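PDB 6RSX: regulatory Subunit of Protein Kinase A (cAMP-dependent) from Euglena gracilis from Euglena gracilis, which binds cyclic AMP in two cyclic nucleotide-binding domains and, as a kinase regulatory subunit, probably restrains the catalytic subunit until the nucleotide binds. Local coordinates for residues L44-L48 and I147-T152; T64-G68 and A130-V134; F81-G87 and I107-F113; K155-Y159 and A181-P186. All coordinates share one frame; numbering follows the deposited sequence.

Contact 1: L44-L48 and I147-T152; sequences LFRSL and ILLTQT
This is a buried, largely apolar contact in which Leu44, Phe45 and Leu48, on the short helix 43-46 and just after it, close over Leu148 at the junction of helices 141-147 and 149-165. The two methyls of Leu148 serve different partners. Leu148 CD1 meets the Phe45 ring at CZ, 4.1 Å away, the side chains crossing at about a right angle. Leu148 CD2 instead touches the backbone at Leu44 O, 3.5 Å away, and meets Leu48 CD2 at 3.7 Å. Leu48 CD2 also sits 3.3 Å from Ile147 O, close to the amide nitrogen of Gln151. The Gln151 chain bends at chi2 (-91°), which carries Gln151 NE2 back to Ile147 O at 2.9 Å, in the carbonyl plane. Thr152, one turn after Leu148, reaches back with OG1 to Leu148 O at 2.7 Å; the backbone N of Thr152 binds the same oxygen from the opposite face of its plane. Thr152 CG2 is left to touch Leu44 CD2 at 3.9 Å. With an alanine in place of Thr152, Leu148 O would probably lose its side-chain donor and a gap would open beside Leu44. Val56 of helix 50-59 and Phe81 of strand 80-84 extend the apolar cluster. Helices 29-39, 43-46 and 50-59 follow the order of the N3A motif of cyclic nucleotide-binding domains, here packed against the helices that follow the beta barrel.

Contact 2: T64-G68 and A130-V134; sequences TAEAG and AVSNV
Ala65 and Val134 form an antiparallel hydrogen-bonded pair at the end of one sheet of the first cyclic nucleotide-binding barrel, where strand 61-65 runs beside the start of strand 134-140. Ala65 N donates to Val134 O at 3.0 Å, and Val134 N returns a bond to Ala65 O at 2.8 Å, arriving nearly along the C=O axis. Beyond this pair the ladder is taken over by a side chain. Asn133 CG stands beside its own backbone N (chi1 -65°), and Asn133 OD1 accepts a hydrogen bond from Ala67 N at 2.9 Å, in the carbonyl plane and with an N-H...O angle of 166°. The backbone then resumes: Gly68 N meets Ala130 O at 2.8 Å from above the carbonyl plane. Gly68 has a positive phi (89°), at which a side chain would press on the preceding carbonyl. Between the two chains Ala65 CB and Ala130 CB meet at 4.1 Å, and Ala67 CB rests 3.3 Å from Val131 O. Ser132 OG, bonded to Asn133 O and to Thr88 N, fixes the far side of the turn. Asn133 thus acts as a side-chain stand-in for a strand carbonyl, so that polar bonding runs on through a surface-lying corner with little apolar packing.

Contact 3: F81-G87 and I107-F113; sequences FYVIESG and IGPGASF. With CMP (adenosine-3',5'-cyclic-monophosphate), chain B.
Tyr82 and Phe113 pair across the antiparallel strands that lead into the first cyclic AMP pocket, with Phe113 CA 3.4 Å from O2' of the nucleotide. Their backbones exchange two bonds, Tyr82 N to Phe113 O and Phe113 N to Tyr82 O, each 2.9 Å. The Phe113 ring, set between its own N and carbonyl carbon (chi1 58°), swings beneath Tyr82, whose CB lies over its face, 3.7 Å from the ring centroid. The two rings are near parallel (23°) but slid apart, and barely overlap. Ile84 CG1 approaches the Phe113 ring at its edge, 3.8 Å from CE1, while Ile84 CD1 packs on Ile107 CG1 at 3.6 Å. On the other side of the sheet, Phe81 CZ touches Ser112 CB at 3.4 Å; Ser112 OG is bonded to Asn42. Gly108 to Ala111 make a type II turn between strands 102-107 and 112-113, with glycine at its third position, where phi is positive. Ile84 holds the second half of this turn with both backbone polar atoms, its N to Ala111 O and its O to Gly110 N. Glu85 and Ser86 both face Arg135 in a classic beta bulge, where the chain turns a corner. Phe113 opens the sequence that continues through Gly114, Glu115 and Arg124, the phosphate-binding cassette characteristic of cyclic nucleotide-binding domains.

Contact 4: K155-Y159 and A181-P186; sequences KRRQY and ADALQP
Lys155 lays its aliphatic chain over the last turn of helix 174-183, CG 3.5 Å from Ala181 O, where helix 149-165 packs against that helix between the two cyclic nucleotide-binding domains. The chain leaves anti to the backbone N and bends at chi2 (99°) and again at chi4, which brings NZ to the carbonyls at the helix end. Lys155 NZ donates to Ala181 O at 3.0 Å and to Leu184 O at 2.5 Å, a length too short to be taken literally, both in the carbonyl plane; a weak bond to Asp182 O adds a third. A positive charge here probably suits the negative end of the helix dipole.

Arg156, one residue on, grips Asp182 side-on with two nitrogens: NE to OD1 at 2.8 Å, nearly straight at 175°, and NH2 to the syn lone pair of OD2 at 2.6 Å. Guanidinium and carboxylate are nearly coplanar (21° apart). The same NH2 also forms a salt bridge with Glu115, whose other carboxylate oxygen is bonded to the cyclic AMP of the first pocket, so Arg156 ties the helix pair to that site. A leucine in its place is likely to leave the buried Asp182 carboxylate without its mate and Glu115 without this salt bridge.

Ala181 CB sits where the helices come close, 3.9 Å from Arg156 CA and touching Tyr159 CB. From there the Tyr159 ring reaches toward strand 185-189, Tyr159 OH coming 3.8 Å from Pro186 CB.

How the contacts relate
Contacts 1, 3 and 4 form a continuous path from the first cyclic AMP to the start of the second domain. Contact 1 touches contact 3 where Leu44 CD1 meets Phe81 CZ at 3.7 Å, and contact 4 where Leu44 CD2 lies 3.6 Å from Asp182 OD2. Contacts 1 and 4 also share helix 149-165. Contact 3 contributes Phe113 to the pocket, while the Arg156 side chain of contact 4 comes within about 7 Å of the nucleotide. Contact 2 lies farther off, the Val131 side chain about 13 Å from the ligand, but joins contact 3 through Val134 CG1 and Ser86 O, 3.4 Å apart. Its centre is 32 Å from that of contact 4.

Contact 1: L44-L48 and I147-T152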
loop_
_atom_site.group_PDB
_atom_site.type_symbol
_atom_site.label_atom_id
_atom_site.label_comp_id
_atom_site.label_asym_id
_atom_site.label_seq_id
_atom_site.Cartn_x
_atom_site.Cartn_y
_atom_site.Cartn_z
ATOM N N LEU A 44 2.794 2.667 6.310
ATOM C CA LEU A 44 2.474 2.539 7.736
ATOM C C LEU A 44 2.972 3.731 8.531
ATOM O O LEU A 44 2.319 4.148 9.490
ATOM C CB LEU A 44 3.046 1.252 8.306
ATOM C CG LEU A 44 2.418 0.005 7.721
ATOM C CD1 LEU A 44 3.130 -1.223 8.245
ATOM C CD2 LEU A 44 0.918 -0.052 8.053
ATOM N N PHE A 45 4.105 4.310 8.144
ATOM C CA PHE A 45 4.629 5.451 8.878
ATOM C C PHE A 45 4.094 6.770 8.366
ATOM O O PHE A 45 3.987 7.719 9.144
ATOM C CB PHE A 45 6.161 5.450 8.844
ATOM C CG PHE A 45 6.781 4.329 9.615
ATOM C CD1 PHE A 45 7.018 3.092 9.022
ATOM C CD2 PHE A 45 7.115 4.498 10.959
ATOM C CE1 PHE A 45 7.586 2.052 9.739
ATOM C CE2 PHE A 45 7.702 3.471 11.674
ATOM C CZ PHE A 45 7.923 2.239 11.076
ATOM N N ARG A 46 3.739 6.854 7.075
ATOM C CA ARG A 46 3.175 8.089 6.546
ATOM C C ARG A 46 1.944 8.525 7.323
ATOM O O ARG A 46 1.667 9.725 7.423
ATOM C CB ARG A 46 2.819 7.920 5.064
ATOM C CG ARG A 46 2.381 9.227 4.397
ATOM C CD ARG A 46 2.082 9.029 2.929
ATOM N NE ARG A 46 3.253 8.522 2.223
ATOM C CZ ARG A 46 3.199 7.942 1.034
ATOM N NH1 ARG A 46 2.025 7.795 0.425
ATOM N NH2 ARG A 46 4.309 7.504 0.452
ATOM N N SER A 47 1.186 7.572 7.866
ATOM C CA SER A 47 -0.064 7.910 8.545
ATOM C C SER A 47 0.164 8.551 9.916
ATOM O O SER A 47 -0.611 9.427 10.329
ATOM C CB SER A 47 -0.916 6.649 8.685
ATOM O OG SER A 47 -0.088 5.505 8.781
ATOM N N LEU A 48 1.208 8.129 10.629
ATOM C CA LEU A 48 1.461 8.623 11.979
ATOM C C LEU A 48 1.461 10.141 12.017
ATOM O O LEU A 48 2.021 10.795 11.137
ATOM C CB LEU A 48 2.810 8.114 12.484
ATOM C CG LEU A 48 2.964 6.608 12.481
ATOM C CD1 LEU A 48 4.407 6.293 12.734
ATOM C CD2 LEU A 48 2.067 5.982 13.550
ATOM N N ILE A 147 2.420 2.893 19.164
ATOM C CA ILE A 147 2.179 3.854 18.085
ATOM C C ILE A 147 1.587 3.276 16.800
ATOM O O ILE A 147 0.985 4.039 16.026
ATOM C CB ILE A 147 3.460 4.636 17.754
ATOM C CG1 ILE A 147 4.461 3.720 17.077
ATOM C CG2 ILE A 147 4.057 5.272 19.015
ATOM C CD1 ILE A 147 5.636 4.485 16.543
ATOM N N LEU A 148 1.721 1.984 16.531
ATOM C CA LEU A 148 1.245 1.439 15.261
ATOM C C LEU A 148 0.141 0.397 15.384
ATOM O O LEU A 148 -0.635 0.242 14.437
ATOM C CB LEU A 148 2.418 0.827 14.469
ATOM C CG LEU A 148 3.314 1.801 13.707
ATOM C CD1 LEU A 148 4.568 1.086 13.200
ATOM C CD2 LEU A 148 2.506 2.399 12.544
ATOM N N LEU A 149 0.027 -0.309 16.521
ATOM C CA LEU A 149 -0.795 -1.520 16.540
ATOM C C LEU A 149 -2.276 -1.208 16.312
ATOM O O LEU A 149 -2.936 -1.849 15.480
ATOM C CB LEU A 149 -0.579 -2.289 17.864
ATOM C CG LEU A 149 -1.344 -3.613 17.962
ATOM C CD1 LEU A 149 -0.683 -4.587 18.936
ATOM C CD2 LEU A 149 -2.756 -3.301 18.406
ATOM N N THR A 150 -2.813 -0.217 17.034
ATOM C CA THR A 150 -4.259 -0.004 17.053
ATOM C C THR A 150 -4.780 0.397 15.681
ATOM O O THR A 150 -5.679 -0.243 15.126
ATOM C CB THR A 150 -4.627 1.065 18.085
ATOM O OG1 THR A 150 -4.207 0.635 19.381
ATOM C CG2 THR A 150 -6.128 1.286 18.083
ATOM N N GLN A 151 -4.235 1.471 15.119
ATOM C CA GLN A 151 -4.776 1.958 13.854
ATOM C C GLN A 151 -4.453 1.015 12.702
ATOM O O GLN A 151 -5.222 0.949 11.737
ATOM C CB GLN A 151 -4.303 3.386 13.568
ATOM C CG GLN A 151 -2.916 3.548 13.044
ATOM C CD GLN A 151 -1.877 3.730 14.139
ATOM O OE1 GLN A 151 -2.080 3.340 15.295
ATOM N NE2 GLN A 151 -0.741 4.318 13.775
ATOM N N THR A 152 -3.345 0.259 12.778
ATOM C CA THR A 152 -3.059 -0.675 11.684
ATOM C C THR A 152 -4.058 -1.824 11.688
ATOM O O THR A 152 -4.596 -2.199 10.632
ATOM C CB THR A 152 -1.626 -1.207 11.769
ATOM O OG1 THR A 152 -0.721 -0.113 11.786
ATOM C CG2 THR A 152 -1.292 -2.124 10.549
#

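Contact 2: T64-G68 and A130-V134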
loop_
_atom_site.group_PDB
_atom_site.type_symbol
_atom_site.label_atom_id
_atom_site.label_comp_id
_atom_site.label_asym_id
_atom_site.label_seq_id
_atom_site.Cartn_x
_atom_site.Cartn_y
_atom_site.Cartn_z
ATOM N N THR A 64 21.876 -4.819 11.385
ATOM C CA THR A 64 22.443 -5.243 10.113
ATOM C C THR A 64 22.366 -6.761 10.036
ATOM O O THR A 64 22.226 -7.456 11.054
ATOM C CB THR A 64 23.894 -4.766 9.946
ATOM O OG1 THR A 64 24.700 -5.357 10.975
ATOM C CG2 THR A 64 23.976 -3.264 10.080
ATOM N N ALA A 65 22.442 -7.264 8.808
ATOM C CA ALA A 65 22.438 -8.694 8.539
ATOM C C ALA A 65 23.347 -8.951 7.350
ATOM O O ALA A 65 23.176 -8.297 6.315
ATOM C CB ALA A 65 21.042 -9.199 8.186
ATOM N N GLU A 66 24.255 -9.918 7.474
ATOM C CA GLU A 66 25.100 -10.284 6.345
ATOM C C GLU A 66 24.303 -11.079 5.333
ATOM O O GLU A 66 23.355 -11.783 5.684
ATOM C CB GLU A 66 26.295 -11.118 6.794
ATOM C CG GLU A 66 27.312 -10.360 7.600
ATOM C CD GLU A 66 28.445 -11.267 8.084
ATOM O OE1 GLU A 66 28.657 -12.345 7.473
ATOM O OE2 GLU A 66 29.111 -10.906 9.085
ATOM N N ALA A 67 24.708 -10.968 4.060
ATOM C CA ALA A 67 24.103 -11.754 2.990
ATOM C C ALA A 67 23.922 -13.207 3.411
ATOM O O ALA A 67 24.860 -13.850 3.900
ATOM C CB ALA A 67 24.980 -11.688 1.732
ATOM N N GLY A 68 22.709 -13.716 3.225
ATOM C CA GLY A 68 22.364 -15.088 3.517
ATOM C C GLY A 68 21.875 -15.347 4.937
ATOM O O GLY A 68 21.356 -16.431 5.202
ATOM N N ALA A 130 18.320 -12.205 4.379
ATOM C CA ALA A 130 19.073 -11.194 3.646
ATOM C C ALA A 130 19.609 -11.817 2.361
ATOM O O ALA A 130 20.203 -12.898 2.384
ATOM C CB ALA A 130 20.224 -10.663 4.485
ATOM N N VAL A 131 19.428 -11.121 1.239
ATOM C CA VAL A 131 19.997 -11.585 -0.028
ATOM C C VAL A 131 21.382 -10.972 -0.167
ATOM O O VAL A 131 22.375 -11.683 -0.320
ATOM C CB VAL A 131 19.095 -11.211 -1.204
ATOM C CG1 VAL A 131 19.778 -11.569 -2.561
ATOM C CG2 VAL A 131 17.772 -11.916 -1.102
ATOM N N SER A 132 21.444 -9.651 -0.146
ATOM C CA SER A 132 22.670 -8.884 -0.012
ATOM C C SER A 132 22.967 -8.689 1.472
ATOM O O SER A 132 22.206 -9.119 2.336
ATOM C CB SER A 132 22.505 -7.534 -0.696
ATOM O OG SER A 132 21.449 -6.811 -0.048
ATOM N N ASN A 133 24.059 -8.002 1.784
ATOM C CA ASN A 133 24.149 -7.387 3.105
ATOM C C ASN A 133 23.002 -6.400 3.241
ATOM O O ASN A 133 22.640 -5.717 2.276
ATOM C CB ASN A 133 25.467 -6.658 3.281
ATOM C CG ASN A 133 26.648 -7.591 3.248
ATOM O OD1 ASN A 133 26.528 -8.800 3.508
ATOM N ND2 ASN A 133 27.812 -7.035 2.924
ATOM N N VAL A 134 22.425 -6.324 4.433
ATOM C CA VAL A 134 21.223 -5.522 4.634
ATOM C C VAL A 134 21.425 -4.599 5.836
ATOM O O VAL A 134 22.063 -4.968 6.847
ATOM C CB VAL A 134 19.973 -6.426 4.814
ATOM C CG1 VAL A 134 18.800 -5.636 5.384
ATOM C CG2 VAL A 134 19.562 -7.147 3.508
#

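Contact 3: F81-G87 and I107-F113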
loop_
_atom_site.group_PDB
_atom_site.type_symbol
_atom_site.label_atom_id
_atom_site.label_comp_id
_atom_site.label_asym_id
_atom_site.label_seq_id
_atom_site.Cartn_x
_atom_site.Cartn_y
_atom_site.Cartn_z
ATOM N N PHE A 81 9.678 -4.996 14.757
ATOM C CA PHE A 81 9.170 -4.597 13.453
ATOM C C PHE A 81 10.291 -3.879 12.696
ATOM O O PHE A 81 11.034 -3.085 13.293
ATOM C CB PHE A 81 7.950 -3.693 13.654
ATOM C CG PHE A 81 7.414 -3.093 12.395
ATOM C CD1 PHE A 81 6.751 -3.868 11.476
ATOM C CD2 PHE A 81 7.414 -1.736 12.243
ATOM C CE1 PHE A 81 6.183 -3.291 10.288
ATOM C CE2 PHE A 81 6.858 -1.154 11.084
ATOM C CZ PHE A 81 6.216 -1.935 10.143
ATOM N N TYR A 82 10.447 -4.177 11.393
ATOM C CA TYR A 82 11.625 -3.730 10.655
ATOM C C TYR A 82 11.241 -2.931 9.415
ATOM O O TYR A 82 10.227 -3.217 8.764
ATOM C CB TYR A 82 12.495 -4.926 10.180
ATOM C CG TYR A 82 13.062 -5.751 11.329
ATOM C CD1 TYR A 82 14.254 -5.382 11.932
ATOM C CD2 TYR A 82 12.435 -6.934 11.744
ATOM C CE1 TYR A 82 14.811 -6.137 12.970
ATOM C CE2 TYR A 82 12.969 -7.693 12.783
ATOM C CZ TYR A 82 14.165 -7.299 13.378
ATOM O OH TYR A 82 14.732 -8.035 14.380
ATOM N N VAL A 83 12.078 -1.943 9.086
ATOM C CA VAL A 83 12.054 -1.311 7.747
ATOM C C VAL A 83 13.437 -1.448 7.124
ATOM O O VAL A 83 14.451 -1.161 7.757
ATOM C CB VAL A 83 11.635 0.179 7.814
ATOM C CG1 VAL A 83 11.487 0.797 6.382
ATOM C CG2 VAL A 83 10.331 0.367 8.593
ATOM N N ILE A 84 13.489 -1.830 5.841
ATOM C CA ILE A 84 14.769 -1.987 5.169
ATOM C C ILE A 84 15.329 -0.608 4.814
ATOM O O ILE A 84 14.640 0.215 4.198
ATOM C CB ILE A 84 14.605 -2.837 3.897
ATOM C CG1 ILE A 84 14.167 -4.275 4.272
ATOM C CG2 ILE A 84 15.939 -2.854 3.157
ATOM C CD1 ILE A 84 13.891 -5.198 3.036
ATOM N N GLU A 85 16.593 -0.375 5.160
ATOM C CA GLU A 85 17.311 0.809 4.715
ATOM C C GLU A 85 18.134 0.508 3.459
ATOM O O GLU A 85 18.049 1.252 2.471
ATOM C CB GLU A 85 18.226 1.326 5.834
ATOM C CG GLU A 85 18.939 2.641 5.428
ATOM C CD GLU A 85 19.754 3.187 6.619
ATOM O OE1 GLU A 85 20.439 2.383 7.296
ATOM O OE2 GLU A 85 19.626 4.394 6.916
ATOM N N SER A 86 18.890 -0.600 3.466
ATOM C CA SER A 86 19.735 -1.016 2.335
ATOM C C SER A 86 19.598 -2.512 2.127
ATOM O O SER A 86 19.395 -3.271 3.085
ATOM C CB SER A 86 21.229 -0.800 2.593
ATOM O OG SER A 86 21.507 0.404 3.239
ATOM N N GLY A 87 19.762 -2.949 0.871
ATOM C CA GLY A 87 19.797 -4.361 0.576
ATOM C C GLY A 87 18.424 -4.876 0.220
ATOM O O GLY A 87 17.428 -4.163 0.249
ATOM N N ILE A 107 11.867 -8.142 -1.143
ATOM C CA ILE A 107 11.567 -6.781 -0.722
ATOM C C ILE A 107 12.865 -5.987 -0.592
ATOM O O ILE A 107 13.972 -6.535 -0.467
ATOM C CB ILE A 107 10.752 -6.747 0.612
ATOM C CG1 ILE A 107 11.471 -7.513 1.705
ATOM C CG2 ILE A 107 9.382 -7.373 0.355
ATOM C CD1 ILE A 107 10.837 -7.284 3.129
ATOM N N GLY A 108 12.721 -4.671 -0.599
ATOM C CA GLY A 108 13.890 -3.827 -0.558
ATOM C C GLY A 108 13.696 -2.558 0.236
ATOM O O GLY A 108 12.770 -2.454 1.045
ATOM N N PRO A 109 14.558 -1.564 0.011
ATOM C CA PRO A 109 14.496 -0.309 0.775
ATOM C C PRO A 109 13.086 0.286 0.864
ATOM O O PRO A 109 12.364 0.407 -0.139
ATOM C CB PRO A 109 15.455 0.615 -0.001
ATOM C CG PRO A 109 16.490 -0.340 -0.514
ATOM C CD PRO A 109 15.710 -1.572 -0.932
ATOM N N GLY A 110 12.716 0.684 2.087
ATOM C CA GLY A 110 11.409 1.224 2.381
ATOM C C GLY A 110 10.361 0.180 2.737
ATOM O O GLY A 110 9.319 0.531 3.298
ATOM N N ALA A 111 10.586 -1.075 2.411
ATOM C CA ALA A 111 9.607 -2.090 2.761
ATOM C C ALA A 111 9.698 -2.405 4.247
ATOM O O ALA A 111 10.776 -2.407 4.849
ATOM C CB ALA A 111 9.813 -3.374 1.965
ATOM N N SER A 112 8.560 -2.687 4.820
ATOM C CA SER A 112 8.587 -3.108 6.227
ATOM C C SER A 112 8.160 -4.569 6.311
ATOM O O SER A 112 7.485 -5.105 5.415
ATOM C CB SER A 112 7.689 -2.199 7.057
ATOM O OG SER A 112 6.381 -2.147 6.513
ATOM N N PHE A 113 8.518 -5.192 7.436
ATOM C CA PHE A 113 8.116 -6.556 7.733
ATOM C C PHE A 113 8.160 -6.787 9.248
ATOM O O PHE A 113 8.964 -6.187 9.990
ATOM C CB PHE A 113 8.978 -7.619 7.005
ATOM C CG PHE A 113 10.429 -7.540 7.300
ATOM C CD1 PHE A 113 11.260 -6.690 6.581
ATOM C CD2 PHE A 113 11.004 -8.363 8.278
ATOM C CE1 PHE A 113 12.638 -6.628 6.858
ATOM C CE2 PHE A 113 12.360 -8.310 8.552
ATOM C CZ PHE A 113 13.194 -7.434 7.846
HETATM P P CMP B . 5.362 -11.576 10.789
HETATM O O1P CMP B . 5.513 -10.875 12.182
HETATM O O2P CMP B . 4.491 -12.739 10.558
HETATM O "O5'" CMP B . 6.809 -12.112 10.335
HETATM C "C5'" CMP B . 7.090 -12.398 8.966
HETATM C "C4'" CMP B . 6.669 -11.195 8.174
HETATM O "O4'" CMP B . 6.786 -11.343 6.753
HETATM C "C3'" CMP B . 5.212 -10.847 8.342
HETATM O "O3'" CMP B . 4.930 -10.384 9.643
HETATM C "C2'" CMP B . 4.984 -9.827 7.222
HETATM O "O2'" CMP B . 5.384 -8.548 7.686
HETATM C "C1'" CMP B . 5.992 -10.326 6.148
HETATM N N9 CMP B . 5.371 -10.904 4.962
HETATM C C8 CMP B . 5.694 -10.577 3.662
HETATM N N7 CMP B . 4.978 -11.337 2.853
HETATM C C5 CMP B . 4.188 -12.095 3.626
HETATM C C6 CMP B . 3.250 -13.014 3.240
HETATM N N6 CMP B . 2.822 -13.454 1.933
HETATM N N1 CMP B . 2.527 -13.662 4.126
HETATM C C2 CMP B . 2.778 -13.427 5.450
HETATM N N3 CMP B . 3.705 -12.500 5.865
HETATM C C4 CMP B . 4.422 -11.845 4.926
#

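Contact 4: K155-Y159 and A181-P186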
loop_
_atom_site.group_PDB
_atom_site.type_symbol
_atom_site.label_atom_id
_atom_site.label_comp_id
_atom_site.label_asym_id
_atom_site.label_seq_id
_atom_site.Cartn_x
_atom_site.Cartn_y
_atom_site.Cartn_z
ATOM N N LYS A 155 -7.648 -0.549 10.476
ATOM C CA LYS A 155 -7.758 -0.298 9.041
ATOM C C LYS A 155 -7.857 -1.608 8.264
ATOM O O LYS A 155 -8.662 -1.737 7.325
ATOM C CB LYS A 155 -6.553 0.529 8.591
ATOM C CG LYS A 155 -6.534 0.896 7.083
ATOM C CD LYS A 155 -7.026 2.290 6.865
ATOM C CE LYS A 155 -7.024 2.631 5.350
ATOM N NZ LYS A 155 -5.654 2.972 4.815
ATOM N N ARG A 156 -7.052 -2.608 8.646
ATOM C CA ARG A 156 -7.102 -3.864 7.914
ATOM C C ARG A 156 -8.441 -4.553 8.119
ATOM O O ARG A 156 -9.022 -5.101 7.165
ATOM C CB ARG A 156 -5.941 -4.760 8.329
ATOM C CG ARG A 156 -4.584 -4.242 7.833
ATOM C CD ARG A 156 -3.407 -5.045 8.398
ATOM N NE ARG A 156 -2.151 -4.569 7.807
ATOM C CZ ARG A 156 -1.002 -5.242 7.837
ATOM N NH1 ARG A 156 -0.937 -6.428 8.448
ATOM N NH2 ARG A 156 0.084 -4.731 7.259
ATOM N N ARG A 157 -8.944 -4.539 9.356
ATOM C CA ARG A 157 -10.252 -5.113 9.648
ATOM C C ARG A 157 -11.346 -4.397 8.873
ATOM O O ARG A 157 -12.215 -5.030 8.266
ATOM C CB ARG A 157 -10.534 -5.036 11.150
ATOM C CG ARG A 157 -11.977 -5.341 11.527
ATOM C CD ARG A 157 -12.051 -5.748 12.991
ATOM N NE ARG A 157 -13.404 -6.140 13.366
ATOM C CZ ARG A 157 -14.142 -5.509 14.272
ATOM N NH1 ARG A 157 -15.372 -5.931 14.539
ATOM N NH2 ARG A 157 -13.645 -4.461 14.919
ATOM N N GLN A 158 -11.317 -3.068 8.886
ATOM C CA GLN A 158 -12.414 -2.309 8.300
ATOM C C GLN A 158 -12.546 -2.529 6.804
ATOM O O GLN A 158 -13.650 -2.422 6.268
ATOM C CB GLN A 158 -12.243 -0.830 8.621
ATOM C CG GLN A 158 -12.471 -0.599 10.112
ATOM C CD GLN A 158 -12.295 0.853 10.530
ATOM O OE1 GLN A 158 -11.497 1.595 9.947
ATOM N NE2 GLN A 158 -13.040 1.260 11.560
ATOM N N TYR A 159 -11.463 -2.860 6.113
ATOM C CA TYR A 159 -11.545 -3.006 4.664
ATOM C C TYR A 159 -11.522 -4.458 4.199
ATOM O O TYR A 159 -11.536 -4.709 2.992
ATOM C CB TYR A 159 -10.416 -2.203 4.019
ATOM C CG TYR A 159 -10.703 -0.717 4.027
ATOM C CD1 TYR A 159 -11.466 -0.136 3.018
ATOM C CD2 TYR A 159 -10.263 0.097 5.062
ATOM C CE1 TYR A 159 -11.755 1.226 3.018
ATOM C CE2 TYR A 159 -10.536 1.469 5.068
ATOM C CZ TYR A 159 -11.286 2.023 4.025
ATOM O OH TYR A 159 -11.578 3.365 4.013
ATOM N N ALA A 181 -5.141 -2.838 2.051
ATOM C CA ALA A 181 -5.872 -2.069 3.040
ATOM C C ALA A 181 -5.012 -0.976 3.650
ATOM O O ALA A 181 -5.498 0.139 3.861
ATOM C CB ALA A 181 -6.419 -2.989 4.129
ATOM N N ASP A 182 -3.748 -1.281 4.009
ATOM C CA ASP A 182 -2.885 -0.239 4.566
ATOM C C ASP A 182 -2.822 0.970 3.637
ATOM O O ASP A 182 -2.828 2.128 4.095
ATOM C CB ASP A 182 -1.452 -0.760 4.762
ATOM C CG ASP A 182 -1.345 -1.888 5.797
ATOM O OD1 ASP A 182 -2.250 -2.038 6.642
ATOM O OD2 ASP A 182 -0.316 -2.609 5.765
ATOM N N ALA A 183 -2.697 0.707 2.339
ATOM C CA ALA A 183 -2.385 1.737 1.349
ATOM C C ALA A 183 -3.608 2.556 0.933
ATOM O O ALA A 183 -3.466 3.738 0.611
ATOM C CB ALA A 183 -1.763 1.094 0.107
ATOM N N LEU A 184 -4.808 1.977 0.961
ATOM C CA LEU A 184 -5.991 2.687 0.461
ATOM C C LEU A 184 -6.333 3.907 1.329
ATOM O O LEU A 184 -6.303 3.864 2.560
ATOM C CB LEU A 184 -7.185 1.726 0.388
ATOM C CG LEU A 184 -7.075 0.654 -0.695
ATOM C CD1 LEU A 184 -8.136 -0.397 -0.465
ATOM C CD2 LEU A 184 -7.232 1.304 -2.111
ATOM N N GLN A 185 -6.671 5.020 0.674
ATOM C CA GLN A 185 -7.020 6.256 1.362
ATOM C C GLN A 185 -8.488 6.595 1.121
ATOM O O GLN A 185 -8.903 6.695 -0.050
ATOM C CB GLN A 185 -6.127 7.389 0.850
ATOM C CG GLN A 185 -4.646 7.077 0.924
ATOM C CD GLN A 185 -4.190 6.935 2.353
ATOM O OE1 GLN A 185 -4.524 7.765 3.202
ATOM N NE2 GLN A 185 -3.432 5.872 2.643
ATOM N N PRO A 186 -9.301 6.805 2.159
ATOM C CA PRO A 186 -10.708 7.166 1.928
ATOM C C PRO A 186 -10.831 8.575 1.364
ATOM O O PRO A 186 -10.081 9.478 1.746
ATOM C CB PRO A 186 -11.331 7.073 3.318
ATOM C CG PRO A 186 -10.159 7.334 4.247
ATOM C CD PRO A 186 -8.996 6.662 3.594
#